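Local coordinates for protein D-alanyl transferase DltD (Enterococcus faecium TX0133A04, PDB 6PFX) that probably acts in the D-alanylation of lipoteichoic acid, a step of cell-wall biogenesis in Gram-positive bacteria, and belongs to the DltD family of the SGNH-hydrolase clan, at residues R87-G90 with D91-N95; R141-A144 with R145-T149; T304-Q308 with E309-G313. All blocks are in the same frame, centred on the assembly; numbering follows the deposited sequence.

Overall arrangement
The three contacts follow one another along the chain, each within a single continuous run of residues. Contact 1 is the turn that leads from helix 79-89 to strand 97-101, the middle strand of the five-stranded parallel sheet. Contact 2 lies on helix 138-147, and its centre is about 21 Å from that of contact 1. The two are linked through helix 123-132, which touches side chains of both, and Arg87 forms a salt bridge with Asp140. Contact 3 lies at the start of helix 308-323, after strand 288-293 in the chain. Its centre is about 36 Å from that of contact 1, across the centre of the chain. The fold is consistent with the SGNH-hydrolase clan.

Contact 1. Residues R87-G90 with D91-N95; sequences RSAG and DAMKN
Ala89 CB packs against the side chain of Met93, touching CG at 3.6 Å. The methyl group of Ala89 meets the first part of the methionine chain, not its sulfur end. Met93 CG is anti to its own carbonyl carbon (chi1 -71°), and this places CG beside the alanine. The chain then bends at both following torsions, and its end leads away from Ala89. The Met93 side chain also packs on Pro41 and Phe43 of strand 39-43. Leu34 of helix 28-35 touches both Ala89 and Met93 and joins the pair to that helix. Ala92 is a looser neighbour. Its CB lies 4.4 Å from Ala89 CB but comes to 3.3 Å from Ala89 O.

The backbone makes a tight turn here. Helix 79-89 ends, and Gly90 leaves helical geometry with a positive phi of 54°. A short 3-10 segment, 91-93, follows. Two bonds of i to i+3 spacing carry the chain across the change. Ala92 N donates to Ala89 O at 3.1 Å, and Met93 N donates to Gly90 O at 3.1 Å. The second is the straighter, with an N-H...O angle of 165°. In both, the donor stands above the carbonyl plane. Within this turn, Lys94 N closes a further bond of the same spacing onto Asp91 O. The turn joins helix 79-89 to strand 97-101, the middle strand of the parallel sheet.

Asp91 points away from the 87-90 segment, on the exposed side of the turn. Beyond the turn, Met93 O accepts from Asn287 ND2, and Asn95 shares backbone hydrogen bonds with Asn285.

Contact 2. Residues R141-A144 with R145-T149; sequences RYLA and RRLLT
Arg146 lays its aliphatic chain over one face of the Tyr142 ring, one helical turn back. This is a CH-pi contact: CG sits 3.8 Å from the ring centroid, displaced toward the rim. The two side chains run side by side and point the same way. Bends at chi2 (-72°) and chi3 (-83°) of Arg146 let its chain follow the ring, so that CD comes to 3.4 Å from Tyr142 OH. Both polar ends converge on Asp274: OH hydrogen-bonds to its carboxylate and Arg146 NE forms a salt bridge with it. This shared partner probably helps fix the ring and the arginine together.

Arg145 meets the same tyrosine differently. Its NH2 lies at the ring edge, in plane, 3.6 Å from Tyr142 CD1. The guanidinium is turned 77° from the ring and places one face over Tyr142 CA.

Apolar contact falls to two leucines: Leu143 CG lies 3.8 Å from Leu147 CD1.

The backbone bonds are those of an alpha-helix. Leu147 N to Leu143 O is the shortest of the four crossing i to i+4 bonds, at 2.8 Å. Near the end of the helix, Arg146 O accepts from both Thr149 N and Thr149 OG1, the latter at 2.8 Å.

Helix 138-147 is wedged among three others. Helix 271-284 meets Tyr142 and Leu143, Trp129 of helix 123-132 touches Leu143 and Leu147, and helix 157-167 packs on Ala144, Leu147 and Leu148.

Contact 3. Residues T304-Q308 with E309-G313; sequences TGLSQ and EMLQG
The backbone passes from the loop after helix 298-304 into helix 308-323, with Ser307 at the N-cap. Leu311 N donates to Ser307 O at 3.1 Å, and Gln312 N donates to Gln308 O. These are the first i to i+4 bonds across the junction. Upstream, Gly305 leaves helical geometry with a positive phi. Leu306 N then donates to Thr304 OG1, which forms an ST turn.

Ser307 makes the cap with its hydroxyl. OG is anti to its backbone N (chi1 172°), which turns it toward the first turn of the helix. It accepts from Met310 N at 3.0 Å with a nearly straight N-H...O angle of 162°. A water bonded to the same OG also accepts from Glu309 N. Ser307 CB also packs on Met310 CB.

Leu306 supplies the apolar side. One branch, CD1, touches Met310 CE at 3.8 Å. The other, CD2, lies 4.0 Å from Leu311 CD1, and these two leucine side chains cross at about a right angle. Trp264 also touches Leu306, so a neighbouring loop joins this patch.

Gln308 folds back at chi2 (-74°), which brings its amide against Leu311 CD1. Gln308 OE1 approaches that methyl to 3.6 Å. NE2 is held outside the contact by Ser301 OG and Val296 O, and this fixes the way the amide faces. A second water donates to Gln308 OE1 at 2.7 Å and accepts a longer bond from Gln312 NE2 at 3.3 Å.

Contact 1. Residues R87-G90 with D91-N95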
ATOM      1  N   ARG A  87      -2.673 -12.554   0.589  1.00 15.70           N
ATOM      2  CA  ARG A  87      -2.914 -13.957   0.267  1.00 14.88           C
ATOM      3  C   ARG A  87      -2.481 -14.863   1.412  1.00 14.48           C
ATOM      4  O   ARG A  87      -3.152 -15.856   1.716  1.00 17.14           O
ATOM      5  CB  ARG A  87      -2.166 -14.317  -1.023  1.00 16.67           C
ATOM      6  CG  ARG A  87      -2.365 -15.753  -1.512  1.00 16.54           C
ATOM      7  CD  ARG A  87      -3.723 -15.898  -2.179  1.00 21.35           C
ATOM      8  NE  ARG A  87      -4.024 -17.266  -2.595  1.00 19.13           N
ATOM      9  CZ  ARG A  87      -4.140 -17.690  -3.855  1.00 25.89           C
ATOM     10  NH1 ARG A  87      -3.981 -16.862  -4.888  1.00 25.52           N
ATOM     11  NH2 ARG A  87      -4.433 -18.970  -4.076  1.00 23.31           N
ATOM     12  N   SER A  88      -1.349 -14.555   2.044  1.00 15.54           N
ATOM     13  CA  SER A  88      -0.850 -15.399   3.122  1.00 12.95           C
ATOM     14  C   SER A  88      -1.676 -15.241   4.391  1.00 16.10           C
ATOM     15  O   SER A  88      -1.649 -16.125   5.252  1.00 20.18           O
ATOM     16  CB  SER A  88       0.621 -15.084   3.409  1.00 15.30           C
ATOM     17  OG  SER A  88       0.796 -13.764   3.906  1.00 17.53           O
ATOM     18  N   ALA A  89      -2.406 -14.137   4.532  1.00 16.04           N
ATOM     19  CA  ALA A  89      -3.341 -14.018   5.640  1.00 17.69           C
ATOM     20  C   ALA A  89      -4.551 -14.919   5.447  1.00 19.66           C
ATOM     21  O   ALA A  89      -5.218 -15.267   6.430  1.00 21.26           O
ATOM     22  CB  ALA A  89      -3.772 -12.560   5.797  1.00 18.49           C
ATOM     23  N   GLY A  90      -4.847 -15.303   4.210  1.00 19.75           N
ATOM     24  CA  GLY A  90      -5.950 -16.214   3.961  1.00 23.45           C
ATOM     25  C   GLY A  90      -7.247 -15.719   4.562  1.00 20.98           C
ATOM     26  O   GLY A  90      -7.631 -14.549   4.408  1.00 19.92           O
ATOM     27  N   ASP A  91      -7.927 -16.623   5.275  1.00 20.98           N
ATOM     28  CA  ASP A  91      -9.254 -16.333   5.792  1.00 20.19           C
ATOM     29  C   ASP A  91      -9.254 -15.250   6.859  1.00 15.11           C
ATOM     30  O   ASP A  91     -10.329 -14.748   7.202  1.00 17.76           O
ATOM     31  CB  ASP A  91      -9.889 -17.589   6.399  1.00 27.48           C
ATOM     32  CG  ASP A  91     -10.384 -18.556   5.353  1.00 38.37           C
ATOM     33  OD1 ASP A  91     -10.416 -18.177   4.164  1.00 39.81           O
ATOM     34  OD2 ASP A  91     -10.741 -19.695   5.720  1.00 44.29           O
ATOM     35  N   ALA A  92      -8.092 -14.918   7.431  1.00 15.95           N
ATOM     36  CA  ALA A  92      -8.050 -13.852   8.425  1.00 16.17           C
ATOM     37  C   ALA A  92      -8.541 -12.541   7.835  1.00 18.94           C
ATOM     38  O   ALA A  92      -9.022 -11.670   8.566  1.00 19.18           O
ATOM     39  CB  ALA A  92      -6.636 -13.706   8.988  1.00 20.12           C
ATOM     40  N   MET A  93      -8.444 -12.387   6.517  1.00 16.63           N
ATOM     41  CA  MET A  93      -8.886 -11.169   5.862  1.00 13.28           C
ATOM     42  C   MET A  93     -10.342 -11.197   5.433  1.00 17.30           C
ATOM     43  O   MET A  93     -10.851 -10.173   4.975  1.00 16.72           O
ATOM     44  CB  MET A  93      -8.036 -10.913   4.610  1.00 19.84           C
ATOM     45  CG  MET A  93      -6.644 -10.502   4.921  1.00 22.02           C
ATOM     46  SD  MET A  93      -6.612  -8.755   5.320  1.00 26.29           S
ATOM     47  CE  MET A  93      -6.968  -7.993   3.726  1.00 22.78           C
ATOM     48  N   LYS A  94     -11.030 -12.323   5.553  1.00 14.89           N
ATOM     49  CA  LYS A  94     -12.368 -12.411   4.991  1.00 14.34           C
ATOM     50  C   LYS A  94     -13.267 -11.329   5.582  1.00 16.43           C
ATOM     51  O   LYS A  94     -13.338 -11.150   6.803  1.00 16.30           O
ATOM     52  CB  LYS A  94     -12.954 -13.797   5.270  1.00 17.76           C
ATOM     53  CG  LYS A  94     -14.324 -14.022   4.624  1.00 26.52           C
ATOM     54  CD  LYS A  94     -14.895 -15.397   4.919  1.00 39.21           C
ATOM     55  CE  LYS A  94     -16.257 -15.564   4.258  1.00 45.92           C
ATOM     56  NZ  LYS A  94     -16.848 -16.897   4.549  1.00 53.73           N
ATOM     57  N   ASN A  95     -13.950 -10.597   4.708  1.00 14.60           N
ATOM     58  CA  ASN A  95     -14.989  -9.644   5.063  1.00 13.94           C
ATOM     59  C   ASN A  95     -14.473  -8.408   5.792  1.00 14.75           C
ATOM     60  O   ASN A  95     -15.282  -7.577   6.206  1.00 17.58           O
ATOM     61  CB  ASN A  95     -16.098 -10.281   5.920  1.00 17.62           C
ATOM     62  CG  ASN A  95     -16.861 -11.353   5.188  1.00 25.53           C
ATOM     63  OD1 ASN A  95     -17.097 -12.436   5.720  1.00 30.41           O
ATOM     64  ND2 ASN A  95     -17.279 -11.048   3.971  1.00 20.97           N
TER

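Contact 2. Residues R141-A144 with R145-T149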
ATOM      1  N   ARG A 141      -1.485 -17.565 -12.597  1.00 13.58           N
ATOM      2  CA  ARG A 141      -0.598 -17.649 -13.748  1.00 12.95           C
ATOM      3  C   ARG A 141       0.208 -16.370 -13.887  1.00 15.50           C
ATOM      4  O   ARG A 141       1.408 -16.416 -14.180  1.00 17.80           O
ATOM      5  CB  ARG A 141      -1.395 -17.924 -15.020  1.00 20.89           C
ATOM      6  CG  ARG A 141      -2.155 -19.245 -15.004  1.00 21.87           C
ATOM      7  CD  ARG A 141      -2.817 -19.502 -16.353  1.00 28.35           C
ATOM      8  NE  ARG A 141      -1.836 -19.907 -17.353  1.00 26.81           N
ATOM      9  CZ  ARG A 141      -2.115 -20.134 -18.631  1.00 29.99           C
ATOM     10  NH1 ARG A 141      -3.353 -19.987 -19.079  1.00 30.61           N
ATOM     11  NH2 ARG A 141      -1.148 -20.505 -19.460  1.00 30.41           N
ATOM     12  N   TYR A 142      -0.434 -15.221 -13.655  1.00 16.33           N
ATOM     13  CA  TYR A 142       0.269 -13.950 -13.745  1.00 17.05           C
ATOM     14  C   TYR A 142       1.348 -13.855 -12.675  1.00 15.26           C
ATOM     15  O   TYR A 142       2.489 -13.474 -12.954  1.00 16.23           O
ATOM     16  CB  TYR A 142      -0.715 -12.778 -13.633  1.00 17.54           C
ATOM     17  CG  TYR A 142      -0.001 -11.461 -13.615  1.00 15.17           C
ATOM     18  CD1 TYR A 142       0.475 -10.888 -14.788  1.00 17.21           C
ATOM     19  CD2 TYR A 142       0.239 -10.803 -12.420  1.00 14.24           C
ATOM     20  CE1 TYR A 142       1.161  -9.695 -14.770  1.00 14.39           C
ATOM     21  CE2 TYR A 142       0.933  -9.599 -12.390  1.00 15.07           C
ATOM     22  CZ  TYR A 142       1.383  -9.053 -13.574  1.00 15.62           C
ATOM     23  OH  TYR A 142       2.072  -7.864 -13.595  1.00 15.65           O
ATOM     24  N   LEU A 143       0.999 -14.183 -11.430  1.00 14.44           N
ATOM     25  CA  LEU A 143       1.992 -14.120 -10.367  1.00 14.38           C
ATOM     26  C   LEU A 143       3.170 -15.042 -10.655  1.00 15.52           C
ATOM     27  O   LEU A 143       4.323 -14.669 -10.422  1.00 15.84           O
ATOM     28  CB  LEU A 143       1.351 -14.467  -9.032  1.00 13.46           C
ATOM     29  CG  LEU A 143       2.302 -14.510  -7.839  1.00 15.28           C
ATOM     30  CD1 LEU A 143       2.950 -13.165  -7.637  1.00 19.52           C
ATOM     31  CD2 LEU A 143       1.497 -14.947  -6.619  1.00 18.30           C
ATOM     32  N   ALA A 144       2.908 -16.257 -11.148  1.00 14.52           N
ATOM     33  CA  ALA A 144       4.011 -17.163 -11.454  1.00 15.71           C
ATOM     34  C   ALA A 144       4.904 -16.569 -12.531  1.00 15.42           C
ATOM     35  O   ALA A 144       6.135 -16.605 -12.422  1.00 16.95           O
ATOM     36  CB  ALA A 144       3.484 -18.528 -11.895  1.00 15.14           C
ATOM     37  N   ARG A 145       4.290 -15.972 -13.556  1.00 15.83           N
ATOM     38  CA  ARG A 145       5.049 -15.318 -14.614  1.00 16.12           C
ATOM     39  C   ARG A 145       5.920 -14.209 -14.051  1.00 17.75           C
ATOM     40  O   ARG A 145       7.086 -14.060 -14.437  1.00 18.80           O
ATOM     41  CB  ARG A 145       4.084 -14.740 -15.653  1.00 18.04           C
ATOM     42  CG  ARG A 145       3.544 -15.755 -16.628  1.00 29.55           C
ATOM     43  CD  ARG A 145       3.104 -15.121 -17.944  1.00 30.32           C
ATOM     44  NE  ARG A 145       2.100 -14.064 -17.801  1.00 37.60           N
ATOM     45  CZ  ARG A 145       0.804 -14.277 -17.581  1.00 33.48           C
ATOM     46  NH1 ARG A 145       0.339 -15.513 -17.453  1.00 32.39           N
ATOM     47  NH2 ARG A 145      -0.031 -13.251 -17.484  1.00 32.52           N
ATOM     48  N   ARG A 146       5.376 -13.425 -13.129  1.00 16.83           N
ATOM     49  CA  ARG A 146       6.145 -12.325 -12.568  1.00 17.08           C
ATOM     50  C   ARG A 146       7.285 -12.846 -11.713  1.00 18.34           C
ATOM     51  O   ARG A 146       8.427 -12.392 -11.836  1.00 19.55           O
ATOM     52  CB  ARG A 146       5.239 -11.442 -11.726  1.00 15.56           C
ATOM     53  CG  ARG A 146       4.323 -10.564 -12.523  1.00 16.55           C
ATOM     54  CD  ARG A 146       5.109  -9.443 -13.181  1.00 14.26           C
ATOM     55  NE  ARG A 146       5.350  -8.302 -12.297  1.00 16.51           N
ATOM     56  CZ  ARG A 146       6.461  -7.569 -12.291  1.00 19.76           C
ATOM     57  NH1 ARG A 146       7.471  -7.865 -13.096  1.00 22.28           N
ATOM     58  NH2 ARG A 146       6.570  -6.547 -11.461  1.00 21.56           N
ATOM     59  N   LEU A 147       6.986 -13.791 -10.820  1.00 15.78           N
ATOM     60  CA  LEU A 147       8.007 -14.281  -9.908  1.00 16.76           C
ATOM     61  C   LEU A 147       9.178 -14.871 -10.664  1.00 18.72           C
ATOM     62  O   LEU A 147      10.324 -14.735 -10.221  1.00 18.95           O
ATOM     63  CB  LEU A 147       7.409 -15.338  -8.976  1.00 17.99           C
ATOM     64  CG  LEU A 147       6.403 -14.792  -7.974  1.00 16.33           C
ATOM     65  CD1 LEU A 147       5.761 -15.870  -7.158  1.00 16.90           C
ATOM     66  CD2 LEU A 147       7.057 -13.785  -7.010  1.00 18.71           C
ATOM     67  N   LEU A 148       8.914 -15.506 -11.809  1.00 18.43           N
ATOM     68  CA  LEU A 148       9.963 -16.138 -12.594  1.00 18.91           C
ATOM     69  C   LEU A 148      10.908 -15.143 -13.252  1.00 22.60           C
ATOM     70  O   LEU A 148      11.883 -15.580 -13.872  1.00 24.39           O
ATOM     71  CB  LEU A 148       9.356 -17.019 -13.681  1.00 19.89           C
ATOM     72  CG  LEU A 148       8.808 -18.356 -13.194  1.00 17.56           C
ATOM     73  CD1 LEU A 148       7.913 -18.975 -14.241  1.00 20.96           C
ATOM     74  CD2 LEU A 148       9.955 -19.281 -12.837  1.00 20.66           C
ATOM     75  N   THR A 149      10.647 -13.836 -13.146  1.00 21.53           N
ATOM     76  CA  THR A 149      11.549 -12.827 -13.695  1.00 22.51           C
ATOM     77  C   THR A 149      12.554 -12.311 -12.671  1.00 26.93           C
ATOM     78  O   THR A 149      13.473 -11.573 -13.039  1.00 27.45           O
ATOM     79  CB  THR A 149      10.777 -11.642 -14.315  1.00 25.62           C
ATOM     80  OG1 THR A 149      10.178 -10.822 -13.302  1.00 27.30           O
ATOM     81  CG2 THR A 149       9.709 -12.145 -15.278  1.00 27.70           C
TER

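Contact 3. Residues T304-Q308 with E309-G313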
ATOM      1  N   THR A 304      10.455  20.412 -10.543  1.00 11.70           N
ATOM      2  CA  THR A 304      11.045  19.274 -11.231  1.00 13.44           C
ATOM      3  C   THR A 304      10.477  19.075 -12.631  1.00 11.89           C
ATOM      4  O   THR A 304      11.052  18.314 -13.415  1.00 13.26           O
ATOM      5  CB  THR A 304      10.789  17.961 -10.480  1.00 14.74           C
ATOM      6  OG1 THR A 304       9.382  17.679 -10.517  1.00 15.25           O
ATOM      7  CG2 THR A 304      11.270  18.011  -9.043  1.00 15.50           C
ATOM      8  N   GLY A 305       9.341  19.702 -12.940  1.00 11.69           N
ATOM      9  CA  GLY A 305       8.678  19.532 -14.211  1.00 13.01           C
ATOM     10  C   GLY A 305       7.762  18.333 -14.310  1.00 12.22           C
ATOM     11  O   GLY A 305       7.186  18.102 -15.379  1.00 15.00           O
ATOM     12  N   LEU A 306       7.626  17.549 -13.249  1.00 12.67           N
ATOM     13  CA  LEU A 306       6.676  16.447 -13.256  1.00 12.83           C
ATOM     14  C   LEU A 306       5.298  16.976 -13.621  1.00 11.42           C
ATOM     15  O   LEU A 306       4.820  17.951 -13.033  1.00 13.62           O
ATOM     16  CB  LEU A 306       6.627  15.819 -11.870  1.00 13.62           C
ATOM     17  CG  LEU A 306       5.787  14.539 -11.772  1.00 11.22           C
ATOM     18  CD1 LEU A 306       6.564  13.371 -12.401  1.00 14.81           C
ATOM     19  CD2 LEU A 306       5.404  14.265 -10.330  1.00 15.34           C
ATOM     20  N   SER A 307       4.643  16.306 -14.566  1.00 11.36           N
ATOM     21  CA  SER A 307       3.392  16.799 -15.117  1.00 11.20           C
ATOM     22  C   SER A 307       2.199  16.432 -14.247  1.00 11.68           C
ATOM     23  O   SER A 307       1.899  15.245 -14.045  1.00 11.31           O
ATOM     24  CB  SER A 307       3.148  16.231 -16.507  1.00 12.13           C
ATOM     25  OG  SER A 307       1.851  16.582 -16.940  1.00 13.11           O
ATOM     26  N   GLN A 308       1.481  17.456 -13.786  1.00 10.87           N
ATOM     27  CA  GLN A 308       0.233  17.216 -13.070  1.00 10.34           C
ATOM     28  C   GLN A 308      -0.847  16.652 -13.992  1.00 10.41           C
ATOM     29  O   GLN A 308      -1.674  15.843 -13.543  1.00 11.36           O
ATOM     30  CB  GLN A 308      -0.254  18.483 -12.365  1.00 10.42           C
ATOM     31  CG  GLN A 308       0.625  18.943 -11.214  1.00 12.22           C
ATOM     32  CD  GLN A 308       0.481  18.069 -10.001  1.00 13.17           C
ATOM     33  OE1 GLN A 308      -0.546  17.402  -9.830  1.00 14.02           O
ATOM     34  NE2 GLN A 308       1.500  18.058  -9.140  1.00 14.92           N
ATOM     35  N   GLU A 309      -0.858  17.060 -15.270  1.00 14.61           N
ATOM     36  CA  GLU A 309      -1.773  16.461 -16.233  1.00 13.22           C
ATOM     37  C   GLU A 309      -1.511  14.966 -16.353  1.00 13.46           C
ATOM     38  O   GLU A 309      -2.449  14.156 -16.400  1.00 11.94           O
ATOM     39  CB  GLU A 309      -1.627  17.160 -17.587  1.00 14.48           C
ATOM     40  CG  GLU A 309      -2.550  16.584 -18.627  1.00 18.39           C
ATOM     41  CD  GLU A 309      -2.342  17.175 -20.003  1.00 32.46           C
ATOM     42  OE1 GLU A 309      -1.791  18.296 -20.117  1.00 29.23           O
ATOM     43  OE2 GLU A 309      -2.736  16.502 -20.975  1.00 30.37           O
ATOM     44  N   MET A 310      -0.235  14.576 -16.357  1.00 11.34           N
ATOM     45  CA  MET A 310       0.102  13.158 -16.379  1.00 13.93           C
ATOM     46  C   MET A 310      -0.431  12.450 -15.141  1.00 11.41           C
ATOM     47  O   MET A 310      -0.985  11.353 -15.237  1.00 11.39           O
ATOM     48  CB  MET A 310       1.619  12.982 -16.479  1.00 11.72           C
ATOM     49  CG  MET A 310       2.097  11.537 -16.466  1.00 16.30           C
ATOM     50  SD  MET A 310       2.244  10.819 -14.815  1.00 12.29           S
ATOM     51  CE  MET A 310       3.619  11.778 -14.168  1.00 15.85           C
ATOM     52  N   LEU A 311      -0.291  13.067 -13.968  1.00 10.58           N
ATOM     53  CA  LEU A 311      -0.793  12.441 -12.747  1.00  8.07           C
ATOM     54  C   LEU A 311      -2.310  12.288 -12.785  1.00 10.34           C
ATOM     55  O   LEU A 311      -2.858  11.296 -12.280  1.00 11.43           O
ATOM     56  CB  LEU A 311      -0.370  13.280 -11.546  1.00  9.66           C
ATOM     57  CG  LEU A 311       1.109  13.316 -11.187  1.00 12.34           C
ATOM     58  CD1 LEU A 311       1.421  14.347 -10.093  1.00 13.11           C
ATOM     59  CD2 LEU A 311       1.562  11.929 -10.748  1.00 13.10           C
ATOM     60  N   GLN A 312      -3.005  13.266 -13.366  1.00 11.45           N
ATOM     61  CA  GLN A 312      -4.445  13.153 -13.554  1.00 11.71           C
ATOM     62  C   GLN A 312      -4.794  11.995 -14.479  1.00 10.60           C
ATOM     63  O   GLN A 312      -5.841  11.360 -14.310  1.00 12.63           O
ATOM     64  CB  GLN A 312      -5.005  14.463 -14.101  1.00 13.54           C
ATOM     65  CG  GLN A 312      -4.975  15.568 -13.101  1.00 12.02           C
ATOM     66  CD  GLN A 312      -5.004  16.953 -13.718  1.00 25.74           C
ATOM     67  OE1 GLN A 312      -5.353  17.125 -14.887  1.00 30.40           O
ATOM     68  NE2 GLN A 312      -4.617  17.952 -12.932  1.00 29.34           N
ATOM     69  N   GLY A 313      -3.960  11.747 -15.495  1.00 11.24           N
ATOM     70  CA  GLY A 313      -4.149  10.588 -16.349  1.00 10.87           C
ATOM     71  C   GLY A 313      -3.904   9.283 -15.619  1.00 11.02           C
ATOM     72  O   GLY A 313      -4.645   8.311 -15.807  1.00 12.01           O
TER
HETATM   73  O   HOH W   1       0.941  19.073 -16.632  1.00 16.80           O
HETATM   74  O   HOH W   2      -3.247  17.802  -9.960  1.00 23.50           O